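Local structure of lactaldehyde dehydrogenase (Methanocaldococcus jannaschii, 3PQA) at residues N60-I65 and P153-G158; N159-H164 and G192-L197; N246-L251 and A398-D403; E327-K332 and N362-T367; G338-G343 and Y352-E357. The protein oxidises lactaldehyde to lactate with NAD, in preference to NADP, as a homotetrameric aldehyde dehydrogenase that serves coenzyme F420 biosynthesis. All coordinates share one frame; numbering follows the deposited sequence.

Interaction 1: residues N60-I65 and P153-G158; sequences NILMNI and PAIATG
Leu62 and Ile155 are the nearest CA pair of the two segments, 7.7 Å apart: residues 60-65 lie within helix 55-71, and 153-156 are the last turn of helix 145-156. This is helix-helix packing in the buried layer of an aldehyde dehydrogenase domain, with no hydrogen bond crossing between the segments. Ile61, Leu62 and Ile65 converge on Ile155, Leu62 being its main partner. Leu62 CG stands anti to the carbonyl carbon (chi1 -68°), which sends the two methyls forward to separate targets: CD2 slides past Ile155, 3.9 Å from CG2, while CD1 rests 4.0 Å from CB of Ala156. The other arm of Ile155 meets Ile65 tip to tip, CD1 to CD1 at 4.1 Å. Ile61 adds a looser touch. Phe102 of helix 88-111 packs against both Leu62 and Ile65, so a third helix closes over the apolar patch. Past Ala156 the helix finishes in a Schellman motif, with Gly158 at positive phi as the C-prime residue. Thr157 turns its hydroxyl back onto the last turn, where OG1 donates to Pro153 O at 2.7 Å, approaching 24° out of the carbonyl plane.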
# COMPACT_ATOMS: atom_id res chain seq x y z
N ASN B 60 -4.56 8.04 -23.15
CA ASN B 60 -5.24 8.04 -24.44
C ASN B 60 -4.61 7.08 -25.44
O ASN B 60 -5.33 6.35 -26.14
CB ASN B 60 -5.30 9.45 -25.03
CG ASN B 60 -6.31 10.33 -24.31
OD1 ASN B 60 -7.23 9.82 -23.65
ND2 ASN B 60 -6.15 11.65 -24.43
N ILE B 61 -3.28 7.08 -25.51
CA ILE B 61 -2.53 6.20 -26.42
C ILE B 61 -2.80 4.75 -26.08
O ILE B 61 -3.11 3.93 -26.96
CB ILE B 61 -1.02 6.48 -26.37
CG1 ILE B 61 -0.70 7.82 -27.04
CG2 ILE B 61 -0.24 5.35 -27.07
CD1 ILE B 61 0.68 8.34 -26.69
N LEU B 62 -2.72 4.42 -24.79
CA LEU B 62 -2.97 3.04 -24.35
C LEU B 62 -4.41 2.58 -24.67
O LEU B 62 -4.63 1.48 -25.18
CB LEU B 62 -2.63 2.88 -22.86
CG LEU B 62 -1.12 3.02 -22.59
CD1 LEU B 62 -0.81 3.26 -21.11
CD2 LEU B 62 -0.31 1.82 -23.13
N MET B 63 -5.39 3.44 -24.38
CA MET B 63 -6.79 3.13 -24.67
C MET B 63 -7.04 2.96 -26.17
O MET B 63 -7.81 2.08 -26.57
CB MET B 63 -7.74 4.17 -24.06
CG MET B 63 -7.82 4.08 -22.53
SD MET B 63 -8.34 2.47 -21.89
CE MET B 63 -10.02 2.37 -22.44
N ASN B 64 -6.38 3.78 -26.97
CA ASN B 64 -6.57 3.70 -28.42
C ASN B 64 -5.94 2.45 -29.00
O ASN B 64 -6.48 1.86 -29.92
CB ASN B 64 -6.10 4.95 -29.15
CG ASN B 64 -6.48 4.94 -30.63
OD1 ASN B 64 -5.65 4.72 -31.47
ND2 ASN B 64 -7.76 5.17 -30.92
N ILE B 65 -4.81 2.02 -28.45
CA ILE B 65 -4.21 0.75 -28.86
C ILE B 65 -5.20 -0.38 -28.56
O ILE B 65 -5.47 -1.23 -29.43
CB ILE B 65 -2.84 0.52 -28.18
CG1 ILE B 65 -1.79 1.47 -28.78
CG2 ILE B 65 -2.39 -0.93 -28.34
CD1 ILE B 65 -0.51 1.59 -27.99
N PRO B 153 3.17 -1.46 -20.10
CA PRO B 153 3.84 -0.80 -18.95
C PRO B 153 4.97 0.17 -19.32
O PRO B 153 5.16 1.17 -18.62
CB PRO B 153 4.38 -1.97 -18.11
CG PRO B 153 4.40 -3.15 -19.02
CD PRO B 153 3.37 -2.92 -20.09
N ALA B 154 5.72 -0.11 -20.39
CA ALA B 154 6.77 0.81 -20.85
C ALA B 154 6.24 2.18 -21.25
O ALA B 154 6.79 3.21 -20.85
CB ALA B 154 7.57 0.19 -22.00
N ILE B 155 5.16 2.19 -22.05
CA ILE B 155 4.50 3.44 -22.43
C ILE B 155 3.95 4.16 -21.18
O ILE B 155 4.15 5.36 -20.98
CB ILE B 155 3.37 3.20 -23.47
CG1 ILE B 155 3.96 2.73 -24.81
CG2 ILE B 155 2.53 4.48 -23.69
CD1 ILE B 155 2.90 2.33 -25.82
N ALA B 156 3.29 3.38 -20.32
CA ALA B 156 2.71 3.93 -19.09
C ALA B 156 3.72 4.66 -18.20
O ALA B 156 3.34 5.61 -17.50
CB ALA B 156 2.02 2.82 -18.31
N THR B 157 4.97 4.20 -18.21
CA THR B 157 6.03 4.73 -17.35
C THR B 157 6.97 5.72 -18.07
O THR B 157 7.99 6.13 -17.51
CB THR B 157 6.82 3.59 -16.65
OG1 THR B 157 7.25 2.63 -17.63
CG2 THR B 157 5.94 2.89 -15.63
N GLY B 158 6.63 6.10 -19.31
CA GLY B 158 7.36 7.17 -20.02
C GLY B 158 8.67 6.79 -20.66
O GLY B 158 9.54 7.63 -20.85

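Interaction 2: residues N159-H164 and G192-L197; sequences NVIVHH and GVYNLL. With SO4 (sulfate ion), chain G.
His163 and Tyr194 meet rim to rim, their ring planes turned 59° apart and neither lying over the other's face. The link is a 2.7 Å hydrogen bond between His163 ND1 and Tyr194 OH, the hydroxyl sitting near the imidazole plane. On one face of that imidazole lies Leu196 CD1, 3.8 Å from the centroid in a CH-pi contact; Thr138 OG1 holds NE2, so both ring nitrogens are engaged and the ring's rotation is fixed. Tyr194 also runs obliquely across Ile161, CD1 3.8 Å from Ile161 CB. On the other side of the sheet Asn195 folds its amide back beside its own backbone N (chi1 -50°). Its ND2 and N approach Ile161 O from opposite faces, ND2 at 3.1 Å, and ND2 also reaches Gly192 O. His164 bridges two partners: ND1 donates to Leu197 O at 2.9 Å, and NE2 to O3 of a sulfate, probably from the crystallisation liquor, that Ser167 N and Gly201 N also bind. Backbone hydrogen bonds of a parallel ladder, among them Leu197 N to His163 O, join the strands. With helix 171-186 between them, they form the beta-alpha-beta crossover of a Rossmann-like sheet, as in the NAD-binding domain of this family.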
# COMPACT_ATOMS: atom_id res chain seq x y z
N ASN B 159 8.80 5.51 -21.03
CA ASN B 159 9.98 4.97 -21.67
C ASN B 159 9.87 4.96 -23.18
O ASN B 159 8.80 4.75 -23.72
CB ASN B 159 10.21 3.54 -21.22
CG ASN B 159 10.51 3.43 -19.76
OD1 ASN B 159 11.60 3.78 -19.31
ND2 ASN B 159 9.55 2.94 -18.99
N VAL B 160 11.01 5.17 -23.84
CA VAL B 160 11.16 4.84 -25.25
C VAL B 160 11.37 3.32 -25.34
O VAL B 160 11.98 2.72 -24.45
CB VAL B 160 12.37 5.61 -25.83
CG1 VAL B 160 12.73 5.10 -27.22
CG2 VAL B 160 12.05 7.10 -25.86
N ILE B 161 10.88 2.72 -26.42
CA ILE B 161 10.97 1.27 -26.59
C ILE B 161 11.70 0.85 -27.89
O ILE B 161 11.40 1.37 -28.97
CB ILE B 161 9.58 0.65 -26.62
CG1 ILE B 161 8.79 1.04 -25.36
CG2 ILE B 161 9.66 -0.88 -26.78
CD1 ILE B 161 7.27 0.89 -25.54
N VAL B 162 12.64 -0.09 -27.77
CA VAL B 162 13.14 -0.85 -28.92
C VAL B 162 12.76 -2.30 -28.70
O VAL B 162 13.04 -2.88 -27.64
CB VAL B 162 14.65 -0.65 -29.18
CG1 VAL B 162 14.93 0.80 -29.61
CG2 VAL B 162 15.49 -1.03 -27.96
N HIS B 163 12.09 -2.88 -29.69
CA HIS B 163 11.38 -4.13 -29.48
C HIS B 163 11.74 -5.12 -30.56
O HIS B 163 11.45 -4.87 -31.74
CB HIS B 163 9.87 -3.84 -29.48
CG HIS B 163 9.01 -5.06 -29.48
ND1 HIS B 163 7.70 -5.04 -29.90
CD2 HIS B 163 9.26 -6.34 -29.12
CE1 HIS B 163 7.18 -6.25 -29.79
NE2 HIS B 163 8.10 -7.06 -29.31
N HIS B 164 12.40 -6.21 -30.18
CA HIS B 164 12.64 -7.33 -31.08
C HIS B 164 11.66 -8.48 -30.84
O HIS B 164 11.70 -9.11 -29.80
CB HIS B 164 14.07 -7.85 -30.99
CG HIS B 164 14.30 -9.07 -31.82
ND1 HIS B 164 14.48 -9.01 -33.18
CD2 HIS B 164 14.30 -10.38 -31.50
CE1 HIS B 164 14.62 -10.24 -33.66
NE2 HIS B 164 14.52 -11.09 -32.66
N GLY B 192 9.16 7.72 -33.40
CA GLY B 192 10.44 7.23 -32.88
C GLY B 192 10.46 6.78 -31.42
O GLY B 192 11.46 6.22 -30.97
N VAL B 193 9.37 7.01 -30.70
CA VAL B 193 9.27 6.55 -29.31
C VAL B 193 9.09 5.03 -29.18
O VAL B 193 9.41 4.44 -28.14
CB VAL B 193 8.17 7.29 -28.49
CG1 VAL B 193 8.35 8.81 -28.55
CG2 VAL B 193 6.78 6.87 -28.94
N TYR B 194 8.57 4.40 -30.24
CA TYR B 194 8.43 2.94 -30.30
C TYR B 194 9.01 2.41 -31.60
O TYR B 194 8.65 2.89 -32.69
CB TYR B 194 6.97 2.50 -30.14
CG TYR B 194 6.82 1.02 -30.43
CD1 TYR B 194 7.08 0.07 -29.45
CD2 TYR B 194 6.49 0.58 -31.72
CE1 TYR B 194 6.99 -1.29 -29.73
CE2 TYR B 194 6.39 -0.77 -32.02
CZ TYR B 194 6.64 -1.71 -31.03
OH TYR B 194 6.55 -3.05 -31.32
N ASN B 195 9.88 1.41 -31.50
CA ASN B 195 10.61 0.90 -32.65
C ASN B 195 10.60 -0.63 -32.71
O ASN B 195 11.24 -1.28 -31.89
CB ASN B 195 12.05 1.40 -32.63
CG ASN B 195 12.16 2.92 -32.43
OD1 ASN B 195 12.21 3.67 -33.40
ND2 ASN B 195 12.20 3.37 -31.17
N LEU B 196 9.91 -1.19 -33.70
CA LEU B 196 9.94 -2.63 -33.91
C LEU B 196 11.13 -2.97 -34.80
O LEU B 196 11.26 -2.45 -35.91
CB LEU B 196 8.63 -3.12 -34.53
CG LEU B 196 8.44 -4.64 -34.61
CD1 LEU B 196 8.09 -5.31 -33.26
CD2 LEU B 196 7.37 -4.97 -35.65
N LEU B 197 12.00 -3.83 -34.28
CA LEU B 197 13.24 -4.21 -34.95
C LEU B 197 13.24 -5.71 -35.25
O LEU B 197 13.49 -6.55 -34.36
CB LEU B 197 14.46 -3.82 -34.10
CG LEU B 197 14.57 -2.39 -33.57
CD1 LEU B 197 15.91 -2.19 -32.87
CD2 LEU B 197 14.38 -1.36 -34.70
S SO4 G . 14.82 -14.98 -33.44
O1 SO4 G . 13.80 -16.02 -33.50
O2 SO4 G . 15.66 -15.01 -34.64
O3 SO4 G . 14.16 -13.69 -33.34
O4 SO4 G . 15.67 -15.20 -32.27

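Interaction 3: residues N246-L251 and A398-D403; sequences NPNIVL and AIFTND
Strands 246-250 and 398-400 run parallel in the mixed sheet of the catalytic domain, 4.5 Å apart at closest approach and inclined by 11°, pairing Asn248 with Ala398, Ile249 with Ile399 and Val250 with Phe400. Four backbone bonds zip them together: Ala398 N to Pro247 O, Ile249 N to Ala398 O, Phe400 N to Ile249 O and Leu251 N to Phe400 O. On one face the two isoleucines pass at a slant, Ile249 CG2 lying 4.2 Å from Ile399 CG1. Ile399 is extended at chi1 (177°) and chi2 (159°), which carries CD1 on to Leu251 CD1 at 3.8 Å. Beyond it Leu251 lies alongside Thr401, pointing the same way, with CD1 3.6 Å from OG1. Phe410 of helix 404-413 covers both isoleucines. The reverse face carries Asn248, Val250 and Phe400. Phe400 presents its edge to the strand, CD1 lying 3.5 Å from Ile249 O, which is in the ring plane, while Val250 CG2 meets the same CD1 obliquely. Asn248 OD1 lies against Ala398 CB at 3.4 Å but spends its hydrogen bond on Ser425 N. After the strand, Thr401 OG1 accepts from Asp403 N in an ST turn and bonds to Asp253; Asp403 then N-caps helix 404-413. Asn402 makes backbone hydrogen bonds to a second subunit and packs on its Asn405. Asn246 ND2 donates to the carbonyls of Ser277 and Cys275, the probable active-site cysteine. The buried side chains of Asn246, Asn248 and Thr401 are thus satisfied, and Asn246 ties the sheet to the backbone of Cys275.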
# COMPACT_ATOMS: atom_id res chain seq x y z
N ASN B 246 7.57 -27.71 -15.19
CA ASN B 246 6.67 -27.34 -14.09
C ASN B 246 5.95 -28.55 -13.46
O ASN B 246 5.15 -29.18 -14.13
CB ASN B 246 5.69 -26.29 -14.57
CG ASN B 246 6.38 -25.10 -15.18
OD1 ASN B 246 7.09 -24.37 -14.51
ND2 ASN B 246 6.18 -24.92 -16.46
N PRO B 247 6.24 -28.85 -12.19
CA PRO B 247 5.68 -30.07 -11.60
C PRO B 247 4.26 -29.86 -11.12
O PRO B 247 3.96 -28.85 -10.50
CB PRO B 247 6.60 -30.35 -10.42
CG PRO B 247 7.01 -28.97 -9.96
CD PRO B 247 7.17 -28.18 -11.26
N ASN B 248 3.40 -30.84 -11.44
CA ASN B 248 2.01 -30.80 -11.05
C ASN B 248 1.76 -32.05 -10.22
O ASN B 248 1.94 -33.14 -10.70
CB ASN B 248 1.11 -30.78 -12.30
CG ASN B 248 1.12 -29.42 -13.01
OD1 ASN B 248 0.10 -28.73 -13.03
ND2 ASN B 248 2.25 -29.03 -13.62
N ILE B 249 1.29 -31.87 -8.99
CA ILE B 249 1.27 -32.93 -7.97
C ILE B 249 -0.17 -33.31 -7.69
O ILE B 249 -0.99 -32.44 -7.43
CB ILE B 249 1.91 -32.40 -6.66
CG1 ILE B 249 3.40 -32.16 -6.89
CG2 ILE B 249 1.59 -33.33 -5.45
CD1 ILE B 249 4.08 -31.26 -5.86
N VAL B 250 -0.47 -34.60 -7.72
CA VAL B 250 -1.83 -35.06 -7.49
C VAL B 250 -1.79 -35.95 -6.26
O VAL B 250 -1.26 -37.07 -6.32
CB VAL B 250 -2.39 -35.86 -8.69
CG1 VAL B 250 -3.82 -36.38 -8.41
CG2 VAL B 250 -2.36 -35.02 -9.96
N LEU B 251 -2.31 -35.44 -5.14
CA LEU B 251 -2.35 -36.23 -3.89
C LEU B 251 -3.51 -37.23 -3.92
O LEU B 251 -4.43 -37.09 -4.70
CB LEU B 251 -2.44 -35.33 -2.66
CG LEU B 251 -1.29 -34.34 -2.44
CD1 LEU B 251 -1.38 -33.74 -1.05
CD2 LEU B 251 0.04 -35.03 -2.61
N ALA B 398 2.05 -26.98 -9.15
CA ALA B 398 0.63 -27.11 -8.79
C ALA B 398 0.46 -28.32 -7.92
O ALA B 398 1.25 -29.28 -8.00
CB ALA B 398 -0.26 -27.24 -10.05
N ILE B 399 -0.58 -28.27 -7.10
CA ILE B 399 -0.97 -29.38 -6.23
C ILE B 399 -2.48 -29.53 -6.20
O ILE B 399 -3.22 -28.55 -6.05
CB ILE B 399 -0.41 -29.21 -4.80
CG1 ILE B 399 -0.90 -30.36 -3.92
CG2 ILE B 399 -0.79 -27.86 -4.19
CD1 ILE B 399 -0.09 -30.60 -2.72
N PHE B 400 -2.93 -30.77 -6.33
CA PHE B 400 -4.34 -31.09 -6.28
C PHE B 400 -4.56 -31.87 -5.00
O PHE B 400 -3.99 -32.95 -4.82
CB PHE B 400 -4.74 -31.91 -7.51
CG PHE B 400 -4.65 -31.12 -8.80
CD1 PHE B 400 -3.44 -30.98 -9.46
CD2 PHE B 400 -5.79 -30.52 -9.34
CE1 PHE B 400 -3.35 -30.24 -10.63
CE2 PHE B 400 -5.72 -29.77 -10.52
CZ PHE B 400 -4.49 -29.65 -11.18
N THR B 401 -5.39 -31.32 -4.12
CA THR B 401 -5.70 -31.92 -2.82
C THR B 401 -6.88 -31.17 -2.23
O THR B 401 -7.14 -30.02 -2.61
CB THR B 401 -4.47 -31.87 -1.82
OG1 THR B 401 -4.80 -32.55 -0.60
CG2 THR B 401 -4.04 -30.41 -1.51
N ASN B 402 -7.60 -31.84 -1.32
CA ASN B 402 -8.67 -31.23 -0.55
C ASN B 402 -8.26 -30.98 0.90
O ASN B 402 -9.09 -30.56 1.72
CB ASN B 402 -9.92 -32.12 -0.59
CG ASN B 402 -10.62 -32.06 -1.93
OD1 ASN B 402 -10.85 -30.98 -2.47
ND2 ASN B 402 -10.99 -33.22 -2.46
N ASP B 403 -6.99 -31.23 1.23
CA ASP B 403 -6.47 -31.18 2.60
C ASP B 403 -5.83 -29.81 2.90
O ASP B 403 -4.85 -29.42 2.25
CB ASP B 403 -5.43 -32.31 2.75
CG ASP B 403 -4.95 -32.52 4.17
OD1 ASP B 403 -4.42 -31.58 4.79
OD2 ASP B 403 -5.04 -33.69 4.64

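Interaction 4: residues E327-K332 and N362-T367; sequences EKVVEK and NILCKT
Apolar contact carries the meeting of Val329 and Lys332, on helix 320-335, with Ile363 and Leu364. Val329 CG1 stands opposite its backbone N (chi1 177°) and touches CD2 of Leu364 at 3.8 Å, the two side chains meeting at a slant. The same methyl is 4.5 Å from both Ile363 CG2 and Thr367 CG2, so a single valine branch is shared among three residues. At the exposed edge the aliphatic part of Lys332 crosses Ile363 at about a right angle, CG to CG2 at 4.1 Å; the chain bends at chi2 and chi4, and its NZ ends in a salt bridge with Glu336, which also accepts from Ile363 N. Residues 362-367 belong to the connection between strands 350-357 and 373-379 of the catalytic domain's mixed sheet, in which 363-365 have helical phi/psi. Hydrogen bonds act within this connection and to neighbours, none passing between the two segments. Asn362 OD1 receives Leu364 N at 3.0 Å, nearly straight at 172°, in an Asx turn, while ND2 ties the connection to helix 320-335 through Ala333 O. Thr367 OG1 donates to Ile363 O at 2.8 Å from above its carbonyl plane, and Lys366 N arrives from the opposite face.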
# COMPACT_ATOMS: atom_id res chain seq x y z
N GLU B 327 11.14 -35.48 -30.70
CA GLU B 327 11.10 -36.89 -31.08
C GLU B 327 12.29 -37.64 -30.49
O GLU B 327 12.12 -38.74 -29.95
CB GLU B 327 11.11 -36.99 -32.60
CG GLU B 327 10.99 -38.38 -33.18
CD GLU B 327 10.76 -38.33 -34.69
OE1 GLU B 327 11.60 -37.77 -35.42
OE2 GLU B 327 9.72 -38.85 -35.13
N LYS B 328 13.48 -37.05 -30.60
CA LYS B 328 14.71 -37.64 -30.08
C LYS B 328 14.71 -37.74 -28.56
O LYS B 328 15.22 -38.71 -28.00
CB LYS B 328 15.93 -36.83 -30.54
CG LYS B 328 16.31 -37.08 -31.97
CD LYS B 328 17.23 -35.99 -32.48
CE LYS B 328 17.51 -36.17 -33.95
NZ LYS B 328 18.03 -34.92 -34.55
N VAL B 329 14.15 -36.73 -27.90
CA VAL B 329 14.06 -36.72 -26.45
C VAL B 329 13.10 -37.81 -25.98
O VAL B 329 13.37 -38.52 -25.01
CB VAL B 329 13.62 -35.33 -25.92
CG1 VAL B 329 13.46 -35.35 -24.41
CG2 VAL B 329 14.64 -34.26 -26.32
N VAL B 330 11.98 -37.96 -26.67
CA VAL B 330 11.04 -39.04 -26.34
C VAL B 330 11.71 -40.41 -26.50
O VAL B 330 11.64 -41.25 -25.61
CB VAL B 330 9.71 -38.92 -27.14
CG1 VAL B 330 8.80 -40.12 -26.87
CG2 VAL B 330 9.00 -37.63 -26.76
N GLU B 331 12.42 -40.60 -27.62
CA GLU B 331 13.20 -41.82 -27.85
C GLU B 331 14.17 -42.13 -26.71
O GLU B 331 14.23 -43.26 -26.23
CB GLU B 331 13.95 -41.73 -29.17
CG GLU B 331 13.08 -41.95 -30.38
CD GLU B 331 13.84 -41.83 -31.70
OE1 GLU B 331 15.08 -42.04 -31.71
OE2 GLU B 331 13.18 -41.55 -32.72
N LYS B 332 14.91 -41.11 -26.27
CA LYS B 332 15.80 -41.22 -25.12
C LYS B 332 15.03 -41.61 -23.85
O LYS B 332 15.44 -42.53 -23.14
CB LYS B 332 16.57 -39.90 -24.92
CG LYS B 332 17.63 -39.90 -23.82
CD LYS B 332 18.93 -40.59 -24.27
CE LYS B 332 20.04 -40.41 -23.24
NZ LYS B 332 19.84 -41.32 -22.07
N ASN B 362 14.29 -39.98 -15.02
CA ASN B 362 14.12 -39.89 -16.47
C ASN B 362 14.47 -38.51 -17.02
O ASN B 362 14.21 -37.50 -16.37
CB ASN B 362 12.68 -40.26 -16.84
CG ASN B 362 12.50 -40.51 -18.33
OD1 ASN B 362 12.29 -39.58 -19.10
ND2 ASN B 362 12.57 -41.77 -18.73
N ILE B 363 15.03 -38.48 -18.22
CA ILE B 363 15.41 -37.24 -18.91
C ILE B 363 14.27 -36.19 -18.97
O ILE B 363 14.53 -34.99 -18.87
CB ILE B 363 15.99 -37.52 -20.34
CG1 ILE B 363 16.60 -36.27 -20.97
CG2 ILE B 363 14.96 -38.17 -21.26
CD1 ILE B 363 17.87 -35.78 -20.29
N LEU B 364 13.02 -36.65 -19.09
CA LEU B 364 11.88 -35.74 -19.19
C LEU B 364 11.65 -34.93 -17.91
O LEU B 364 11.10 -33.84 -17.96
CB LEU B 364 10.59 -36.49 -19.55
CG LEU B 364 10.53 -37.13 -20.94
CD1 LEU B 364 9.26 -37.95 -21.11
CD2 LEU B 364 10.65 -36.07 -22.03
N CYS B 365 12.07 -35.48 -16.77
CA CYS B 365 11.94 -34.78 -15.49
C CYS B 365 12.92 -33.59 -15.35
O CYS B 365 12.81 -32.79 -14.42
CB CYS B 365 12.12 -35.74 -14.32
SG CYS B 365 10.88 -37.04 -14.25
N LYS B 366 13.88 -33.50 -16.27
CA LYS B 366 14.90 -32.47 -16.20
C LYS B 366 14.89 -31.57 -17.43
O LYS B 366 15.63 -30.60 -17.49
CB LYS B 366 16.29 -33.09 -16.02
CG LYS B 366 16.51 -33.79 -14.68
CD LYS B 366 16.49 -32.78 -13.50
CE LYS B 366 17.03 -33.38 -12.19
NZ LYS B 366 18.50 -33.66 -12.23
N THR B 367 14.06 -31.90 -18.41
CA THR B 367 14.13 -31.25 -19.72
C THR B 367 12.84 -30.51 -20.05
O THR B 367 11.75 -31.11 -20.08
CB THR B 367 14.44 -32.29 -20.83
OG1 THR B 367 15.62 -33.02 -20.48
CG2 THR B 367 14.62 -31.63 -22.19

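Interaction 5: residues G338-G343 and Y352-E357; sequences GKLLLG and YPTILE
Lys339 and Glu357 open the backbone ladder of an antiparallel pair, strands 339-342 and 354-357, at the edge of the mixed sheet of the catalytic domain; a classic beta bulge interrupts it. Lys339 N to Glu357 O and Glu357 N to Lys339 O, both 2.9 Å, make a hydrogen-bonded pair, followed by the non-hydrogen-bonded pair Leu340-Leu356. Leu341 and Leu342 then both face Ile355, whose O accepts from Leu341 N at 2.8 Å and from Leu342 N at 3.3 Å. Ile355 N closes the ladder on Leu342 O. Gly343, at positive phi, brings its CA close to Pro353 O.

Apolar contacts fall on both faces. Leu342 CD2 meets Ile355 CD1 at 3.9 Å, and Leu341 CD1 bears on Glu357 CB; helix 288-300 covers these residues. On the reverse face Leu340 swings CG anti to N (chi1 -175°), which lays CD1 against Thr354 CG2 at 3.9 Å and near Leu356 CG.

Thr354 OG1 donates to Tyr352 O at 2.7 Å and is also hydrogen-bonded to Gly344 N. Glu357 OE2 forms a salt bridge with Arg378, and a water bridges Lys339 NZ and Glu357 OE1, which do not touch directly, accepting from NZ and donating to OE1 at 2.6 Å.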
# COMPACT_ATOMS: atom_id res chain seq x y z
N GLY B 338 11.33 -45.45 -19.87
CA GLY B 338 10.00 -44.84 -19.89
C GLY B 338 9.00 -45.67 -20.68
O GLY B 338 9.32 -46.20 -21.74
N LYS B 339 7.79 -45.79 -20.14
CA LYS B 339 6.73 -46.56 -20.75
C LYS B 339 5.80 -45.64 -21.53
O LYS B 339 5.16 -44.75 -20.95
CB LYS B 339 5.96 -47.34 -19.68
CG LYS B 339 4.83 -48.21 -20.21
CD LYS B 339 4.05 -48.83 -19.06
CE LYS B 339 2.83 -49.61 -19.56
NZ LYS B 339 1.71 -49.45 -18.57
N LEU B 340 5.73 -45.84 -22.85
CA LEU B 340 4.87 -45.03 -23.71
C LEU B 340 3.42 -45.45 -23.55
O LEU B 340 3.08 -46.62 -23.76
CB LEU B 340 5.32 -45.10 -25.18
CG LEU B 340 4.58 -44.21 -26.18
CD1 LEU B 340 4.83 -42.72 -25.92
CD2 LEU B 340 4.96 -44.56 -27.63
N LEU B 341 2.57 -44.50 -23.17
CA LEU B 341 1.16 -44.76 -22.93
C LEU B 341 0.25 -44.21 -24.03
O LEU B 341 -0.85 -44.73 -24.24
CB LEU B 341 0.73 -44.19 -21.58
CG LEU B 341 1.54 -44.66 -20.36
CD1 LEU B 341 0.99 -44.01 -19.11
CD2 LEU B 341 1.53 -46.18 -20.23
N LEU B 342 0.70 -43.16 -24.70
CA LEU B 342 -0.06 -42.53 -25.78
C LEU B 342 0.87 -41.73 -26.67
O LEU B 342 1.83 -41.13 -26.18
CB LEU B 342 -1.14 -41.59 -25.21
CG LEU B 342 -2.04 -40.88 -26.23
CD1 LEU B 342 -3.00 -41.88 -26.89
CD2 LEU B 342 -2.79 -39.72 -25.62
N GLY B 343 0.57 -41.71 -27.97
CA GLY B 343 1.22 -40.80 -28.90
C GLY B 343 2.62 -41.21 -29.28
O GLY B 343 2.84 -42.35 -29.70
N TYR B 352 1.87 -35.24 -31.79
CA TYR B 352 0.65 -35.72 -31.14
C TYR B 352 0.80 -35.79 -29.62
O TYR B 352 1.90 -36.02 -29.11
CB TYR B 352 0.24 -37.08 -31.75
CG TYR B 352 -0.29 -36.89 -33.15
CD1 TYR B 352 0.58 -36.66 -34.22
CD2 TYR B 352 -1.66 -36.86 -33.40
CE1 TYR B 352 0.10 -36.43 -35.50
CE2 TYR B 352 -2.15 -36.64 -34.68
CZ TYR B 352 -1.26 -36.42 -35.73
OH TYR B 352 -1.74 -36.21 -37.00
N PRO B 353 -0.32 -35.56 -28.90
CA PRO B 353 -0.32 -35.72 -27.44
C PRO B 353 0.39 -37.02 -27.03
O PRO B 353 0.02 -38.11 -27.50
CB PRO B 353 -1.81 -35.72 -27.11
CG PRO B 353 -2.37 -34.73 -28.09
CD PRO B 353 -1.60 -35.00 -29.37
N THR B 354 1.41 -36.88 -26.20
CA THR B 354 2.31 -37.97 -25.84
C THR B 354 2.40 -38.07 -24.31
O THR B 354 2.60 -37.07 -23.62
CB THR B 354 3.70 -37.77 -26.49
OG1 THR B 354 3.56 -37.85 -27.91
CG2 THR B 354 4.71 -38.80 -26.02
N ILE B 355 2.22 -39.28 -23.79
CA ILE B 355 2.19 -39.50 -22.36
C ILE B 355 3.05 -40.72 -22.06
O ILE B 355 2.92 -41.74 -22.74
CB ILE B 355 0.75 -39.74 -21.87
CG1 ILE B 355 -0.15 -38.57 -22.26
CG2 ILE B 355 0.71 -40.00 -20.35
CD1 ILE B 355 -1.62 -38.80 -21.98
N LEU B 356 3.93 -40.60 -21.07
CA LEU B 356 4.76 -41.72 -20.65
C LEU B 356 4.72 -41.84 -19.14
O LEU B 356 4.62 -40.84 -18.43
CB LEU B 356 6.21 -41.51 -21.07
CG LEU B 356 6.58 -41.44 -22.55
CD1 LEU B 356 6.46 -40.02 -23.06
CD2 LEU B 356 8.00 -41.94 -22.74
N GLU B 357 4.79 -43.07 -18.64
CA GLU B 357 5.06 -43.26 -17.23
C GLU B 357 6.57 -43.44 -17.09
O GLU B 357 7.16 -44.25 -17.81
CB GLU B 357 4.32 -44.45 -16.61
CG GLU B 357 4.79 -44.68 -15.17
CD GLU B 357 3.90 -45.59 -14.34
OE1 GLU B 357 2.87 -46.08 -14.84
OE2 GLU B 357 4.25 -45.78 -13.15
O HOH W 1 1.38 -47.29 -16.63

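In the fold
Interactions 1 and 2 lie on one side of the chain's centre and adjoin: helix 145-156 leads through a short turn to strand 160-165, and Ile161 CD1 packs on Ala154 and Ile155. Both are buried, but the first is purely apolar between helices whereas the second is a hydrogen-bonded strand pair with engaged histidines. Across the molecule, interactions 3 and 5 share one mixed sheet, parallel and buried in 3, antiparallel, bulged and partly exposed in 5. Interaction 4 is a surface contact about 11 Å, centre to centre, from interaction 5, which it meets through Leu364 and Leu356. In 4 Lys332 is exposed, whereas in 5 the partly exposed Glu357 is held by Arg378 and, through a water, Lys339.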